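Local coordinates for protein extracellular serine protease (Aeromonas sobria, PDB 3WQB) that cleaves peptide bonds after paired basic residues, one of them lysine, as a calcium-binding, secreted serine protease of the kexin/furin type and probable virulence factor, at residues C24-N29 with A62-V67. The protein carries 1 engineered substitution. Residues are numbered along the deposited sequence; the frame is centred on the assembly and turned at random.
With CA (calcium ion), chain C.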
loop_
_atom_site.group_PDB
_atom_site.type_symbol
_atom_site.label_atom_id
_atom_site.label_comp_id
_atom_site.label_asym_id
_atom_site.label_seq_id
_atom_site.Cartn_x
_atom_site.Cartn_y
_atom_site.Cartn_z
ATOM N N CYS A 24 -28.251 -1.739 13.081
ATOM C CA CYS A 24 -27.772 -2.498 14.244
ATOM C C CYS A 24 -27.007 -3.724 13.766
ATOM O O CYS A 24 -27.161 -4.147 12.612
ATOM C CB CYS A 24 -28.922 -2.925 15.178
ATOM S SG CYS A 24 -30.159 -4.059 14.444
ATOM N N LEU A 25 -26.201 -4.295 14.661
ATOM C CA LEU A 25 -25.444 -5.507 14.378
ATOM C C LEU A 25 -25.925 -6.685 15.210
ATOM O O LEU A 25 -25.993 -6.575 16.440
ATOM C CB LEU A 25 -23.967 -5.307 14.710
ATOM C CG LEU A 25 -23.189 -4.174 14.049
ATOM C CD1 LEU A 25 -21.826 -4.001 14.714
ATOM C CD2 LEU A 25 -23.065 -4.441 12.537
ATOM N N PRO A 26 -26.234 -7.821 14.557
ATOM C CA PRO A 26 -26.434 -9.042 15.333
ATOM C C PRO A 26 -25.137 -9.485 16.016
ATOM O O PRO A 26 -24.025 -9.087 15.607
ATOM C CB PRO A 26 -26.840 -10.076 14.270
ATOM C CG PRO A 26 -27.328 -9.273 13.104
ATOM C CD PRO A 26 -26.453 -8.047 13.115
ATOM N N GLY A 27 -25.272 -10.286 17.067
ATOM C CA GLY A 27 -24.121 -10.946 17.661
ATOM C C GLY A 27 -23.999 -10.754 19.154
ATOM O O GLY A 27 -24.514 -9.787 19.725
ATOM N N ALA A 28 -23.265 -11.677 19.767
ATOM C CA ALA A 28 -23.088 -11.733 21.210
ATOM C C ALA A 28 -21.622 -11.605 21.593
ATOM O O ALA A 28 -21.218 -12.032 22.667
ATOM C CB ALA A 28 -23.679 -13.031 21.766
ATOM N N ASN A 29 -20.819 -11.019 20.709
ATOM C CA ASN A 29 -19.418 -10.757 21.019
ATOM C C ASN A 29 -19.345 -9.561 21.956
ATOM O O ASN A 29 -19.796 -8.476 21.601
ATOM C CB ASN A 29 -18.636 -10.488 19.733
ATOM C CG ASN A 29 -18.813 -11.591 18.714
ATOM O OD1 ASN A 29 -18.088 -12.585 18.736
ATOM N ND2 ASN A 29 -19.784 -11.426 17.811
ATOM N N ALA A 62 -25.395 -6.024 5.499
ATOM C CA ALA A 62 -24.734 -7.296 5.215
ATOM C C ALA A 62 -24.843 -8.242 6.418
ATOM O O ALA A 62 -25.274 -9.388 6.284
ATOM C CB ALA A 62 -23.288 -7.084 4.820
ATOM N N HIS A 63 -24.492 -7.747 7.596
ATOM C CA HIS A 63 -24.549 -8.572 8.788
ATOM C C HIS A 63 -25.969 -9.030 9.122
ATOM O O HIS A 63 -26.160 -10.185 9.483
ATOM C CB HIS A 63 -23.890 -7.861 9.969
ATOM C CG HIS A 63 -22.394 -7.939 9.946
ATOM N ND1 HIS A 63 -21.635 -7.932 11.096
ATOM C CD2 HIS A 63 -21.519 -8.048 8.917
ATOM C CE1 HIS A 63 -20.356 -8.020 10.776
ATOM N NE2 HIS A 63 -20.258 -8.088 9.461
ATOM N N ARG A 64 -26.958 -8.145 8.973
ATOM C CA ARG A 64 -28.341 -8.499 9.276
ATOM C C ARG A 64 -28.956 -9.426 8.233
ATOM O O ARG A 64 -29.990 -10.021 8.497
ATOM C CB ARG A 64 -29.215 -7.249 9.440
ATOM C CG ARG A 64 -28.912 -6.430 10.683
ATOM C CD ARG A 64 -29.985 -5.392 10.953
ATOM N NE ARG A 64 -31.198 -6.014 11.482
ATOM C CZ ARG A 64 -32.352 -5.386 11.693
ATOM N NH1 ARG A 64 -32.482 -4.094 11.429
ATOM N NH2 ARG A 64 -33.386 -6.066 12.176
ATOM N N THR A 65 -28.347 -9.547 7.056
ATOM C CA THR A 65 -28.865 -10.473 6.035
ATOM C C THR A 65 -27.983 -11.708 5.833
ATOM O O THR A 65 -28.179 -12.466 4.882
ATOM C CB THR A 65 -29.100 -9.782 4.664
ATOM O OG1 THR A 65 -27.857 -9.280 4.158
ATOM C CG2 THR A 65 -30.128 -8.640 4.762
ATOM N N GLY A 66 -27.008 -11.905 6.718
ATOM C CA GLY A 66 -26.207 -13.121 6.700
ATOM C C GLY A 66 -25.063 -13.129 5.702
ATOM O O GLY A 66 -24.487 -14.186 5.422
ATOM N N VAL A 67 -24.736 -11.961 5.150
ATOM C CA VAL A 67 -23.538 -11.795 4.320
ATOM C C VAL A 67 -22.344 -11.607 5.255
ATOM O O VAL A 67 -22.182 -10.558 5.885
ATOM C CB VAL A 67 -23.676 -10.597 3.347
ATOM C CG1 VAL A 67 -22.394 -10.410 2.539
ATOM C CG2 VAL A 67 -24.877 -10.784 2.402
HETATM CA CA CA C . -15.789 -13.248 18.794
#
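Cys24 SG lies over one face of the Arg64 guanidinium, 3.5 Å above its plane and displaced toward the rim, with 3.7 Å from SG to Arg64 NE. A bend at chi3 (74°) turns the arginine chain so that its flat end passes beneath the sulfur. Cys24 O meets Arg64 CG and CD, each at 3.5 Å; it is buried by this contact and has no polar partner in the model.

Next along the loop, the Pro26 ring crosses the arginine stem at about a right angle, Pro26 CD 3.8 Å from Arg64 CG, and Pro26 CG comes 3.9 Å from His63 O. Leu25 begins by pointing off, yet its CD2 returns to 4.0 Å from His63 ND1, an oblique approach to the imidazole. The two segments share neither a hydrogen bond nor a salt bridge, so the 245 Å² buried between them is van der Waals in character.

Polar bonds to the surroundings set the two helix side chains in place. His63 NE2 is hydrogen-bonded to Ile135 O; Arg64 NH2 bonds Ala5 O and NH1 forms a salt bridge with Glu22. Cys24 SG is itself tied to Cys4 by a disulfide.

A Schellman motif closes helix 60-64, with Gly66 at positive phi, Val67 N 2.9 Å from Ala62 O and a weak bond from Gly66 N to His63 O. At the far end of the loop, Asn29 OD1 binds calcium at 2.4 Å, alongside Asp87, Val126, Asn128, Ile130 and Thr132. The arrangement thus joins the disulfide-linked N-terminal segment to a short helix of the subtilisin domain and leads into the calcium site that Asn29 helps to form.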